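Local coordinates for uncharacterized protein (Archaeoglobus fulgidus, PDB 3LOT) that probably acts as a zinc-dependent beta-keto acid cleavage enzyme, converting 3-keto-5-aminohexanoate or a related substrate, at residues 85-90 against 113-118. Sequence-based numbering, arbitrary orientation. Where two conformers were deposited one is given.
Sequences VTTGGG and TFNMGS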
loop_
_atom_site.group_PDB
_atom_site.type_symbol
_atom_site.label_atom_id
_atom_site.label_comp_id
_atom_site.label_asym_id
_atom_site.label_seq_id
_atom_site.Cartn_x
_atom_site.Cartn_y
_atom_site.Cartn_z
ATOM N N VAL D 85 13.501 12.020 -28.348
ATOM C CA VAL D 85 13.847 13.434 -28.188
ATOM C C VAL D 85 13.065 14.092 -27.027
ATOM O O VAL D 85 11.887 13.822 -26.832
ATOM C CB VAL D 85 13.539 14.166 -29.501
ATOM C CG1 VAL D 85 13.973 15.601 -29.431
ATOM C CG2 VAL D 85 14.224 13.436 -30.639
ATOM N N THR D 86 13.717 14.962 -26.267
ATOM C CA THR D 86 13.024 15.684 -25.221
ATOM C C THR D 86 12.216 16.840 -25.807
ATOM O O THR D 86 12.591 17.474 -26.791
ATOM C CB THR D 86 13.984 16.245 -24.200
ATOM O OG1 THR D 86 13.238 16.746 -23.089
ATOM C CG2 THR D 86 14.816 17.391 -24.829
ATOM N N THR D 87 11.059 17.061 -25.217
ATOM C CA THR D 87 10.355 18.324 -25.322
ATOM C C THR D 87 10.275 18.966 -23.941
ATOM O O THR D 87 9.610 19.984 -23.791
ATOM C CB THR D 87 8.900 18.172 -25.877
ATOM O OG1 THR D 87 8.065 17.526 -24.914
ATOM C CG2 THR D 87 8.883 17.381 -27.151
ATOM N N GLY D 88 10.938 18.365 -22.945
ATOM C CA GLY D 88 11.012 18.920 -21.576
ATOM C C GLY D 88 12.235 19.816 -21.383
ATOM O O GLY D 88 12.185 20.813 -20.650
ATOM N N GLY D 89 13.341 19.459 -22.050
ATOM C CA GLY D 89 14.549 20.278 -22.102
ATOM C C GLY D 89 14.294 21.755 -22.353
ATOM O O GLY D 89 13.701 22.113 -23.347
ATOM N N GLY D 90 14.771 22.616 -21.444
ATOM C CA GLY D 90 14.449 24.060 -21.472
ATOM C C GLY D 90 13.410 24.494 -20.427
ATOM O O GLY D 90 13.278 25.704 -20.104
ATOM N N THR D 113 9.534 12.949 -25.443
ATOM C CA THR D 113 9.005 12.987 -24.093
ATOM C C THR D 113 7.872 14.015 -24.035
ATOM O O THR D 113 7.843 14.952 -24.823
ATOM C CB THR D 113 10.094 13.191 -23.005
ATOM O OG1 THR D 113 10.761 14.437 -23.148
ATOM C CG2 THR D 113 11.105 12.098 -23.107
ATOM N N PHE D 114 6.960 13.795 -23.088
ATOM C CA PHE D 114 5.669 14.459 -22.977
ATOM C C PHE D 114 5.401 14.524 -21.471
ATOM O O PHE D 114 4.820 13.602 -20.927
ATOM C CB PHE D 114 4.612 13.568 -23.667
ATOM C CG PHE D 114 3.321 14.252 -24.009
ATOM C CD1 PHE D 114 2.481 14.693 -23.023
ATOM C CD2 PHE D 114 2.946 14.392 -25.325
ATOM C CE1 PHE D 114 1.266 15.270 -23.340
ATOM C CE2 PHE D 114 1.732 14.955 -25.685
ATOM C CZ PHE D 114 0.859 15.404 -24.693
ATOM N N ASN D 115 5.869 15.602 -20.837
ATOM C CA ASN D 115 5.724 15.868 -19.391
ATOM C C ASN D 115 4.297 16.240 -18.914
ATOM O O ASN D 115 3.632 17.124 -19.487
ATOM C CB ASN D 115 6.691 16.942 -19.050
ATOM C CG ASN D 115 8.106 16.500 -19.327
ATOM O OD1 ASN D 115 8.701 15.776 -18.506
ATOM N ND2 ASN D 115 8.661 16.906 -20.501
HETATM N N MSE D 116 3.824 15.541 -17.893
HETATM C CA MSE D 116 2.368 15.499 -17.615
HETATM C C MSE D 116 1.840 16.397 -16.503
HETATM O O MSE D 116 0.715 16.192 -16.041
HETATM C CB MSE D 116 1.978 14.055 -17.323
HETATM C CG MSE D 116 2.032 13.190 -18.491
HETATM SE SE MSE D 116 0.694 13.698 -19.800
HETATM C CE MSE D 116 -0.844 13.891 -18.708
ATOM N N GLY D 117 2.588 17.412 -16.102
ATOM C CA GLY D 117 2.012 18.445 -15.227
ATOM C C GLY D 117 2.949 19.585 -14.930
ATOM O O GLY D 117 4.148 19.458 -15.156
ATOM N N SER D 118 2.406 20.699 -14.432
ATOM C CA SER D 118 3.208 21.825 -14.004
ATOM C C SER D 118 3.759 21.495 -12.616
ATOM O O SER D 118 3.081 20.866 -11.803
ATOM C CB SER D 118 2.392 23.104 -13.955
ATOM O OG SER D 118 1.946 23.427 -15.221
HETATM O O HOH W 1 6.864 17.965 -22.608
#
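Thr87, in the loop just after strand 82-85, meets Thr113, which still lies in the neighbouring parallel strand 111-115. The hydroxyl OG1 of Thr87 donates to the carbonyl O of Thr113 at 2.6 Å. It comes from above the carbonyl plane, 35° out of it. Thr87 chi1 of 70° places OG1 between its own backbone N and carbonyl carbon, and from there it reaches Thr113 O. Just before this bond, Thr113 N donates to Val85 O at 2.9 Å, the backbone bond between the two segments. Beyond the end of strand 82-85 the Thr87 hydroxyl, not a backbone N-H, holds the loop to Thr113 O.

A water donates to Thr87 OG1 and accepts from Asn115 ND2 at 3.0 Å, bridging the two side chains. The same ND2 lies 3.3 Å from Gly88 CA, where a side chain would collide with it.

Thr113 OG1 sits against Thr86 CA and accepts a weak bond from Thr87 N. The side chains of Thr86 and Thr113 cross at an angle, with their OG1 atoms 3.4 Å apart. Thr86 OG1 also accepts from the backbone N of Gly88 at 2.8 Å and of Gly89 at 2.9 Å, forming an ST turn and an ST motif. A valine in place of Thr86 would probably leave these two N-H groups without their acceptor and free the glycine loop to shift.

Thr86 packs on His50 and His52, both zinc ligands, and Thr113 on His50. An unidentified molecule, probably from the crystallisation liquor, is hydrogen-bonded to Thr86 OG1, Thr113 OG1 and Asn115 ND2. The arrangement is consistent with the active-site end of a TIM barrel, where polar groups at and just beyond the C-terminal ends of adjacent strands line a pocket beside the zinc.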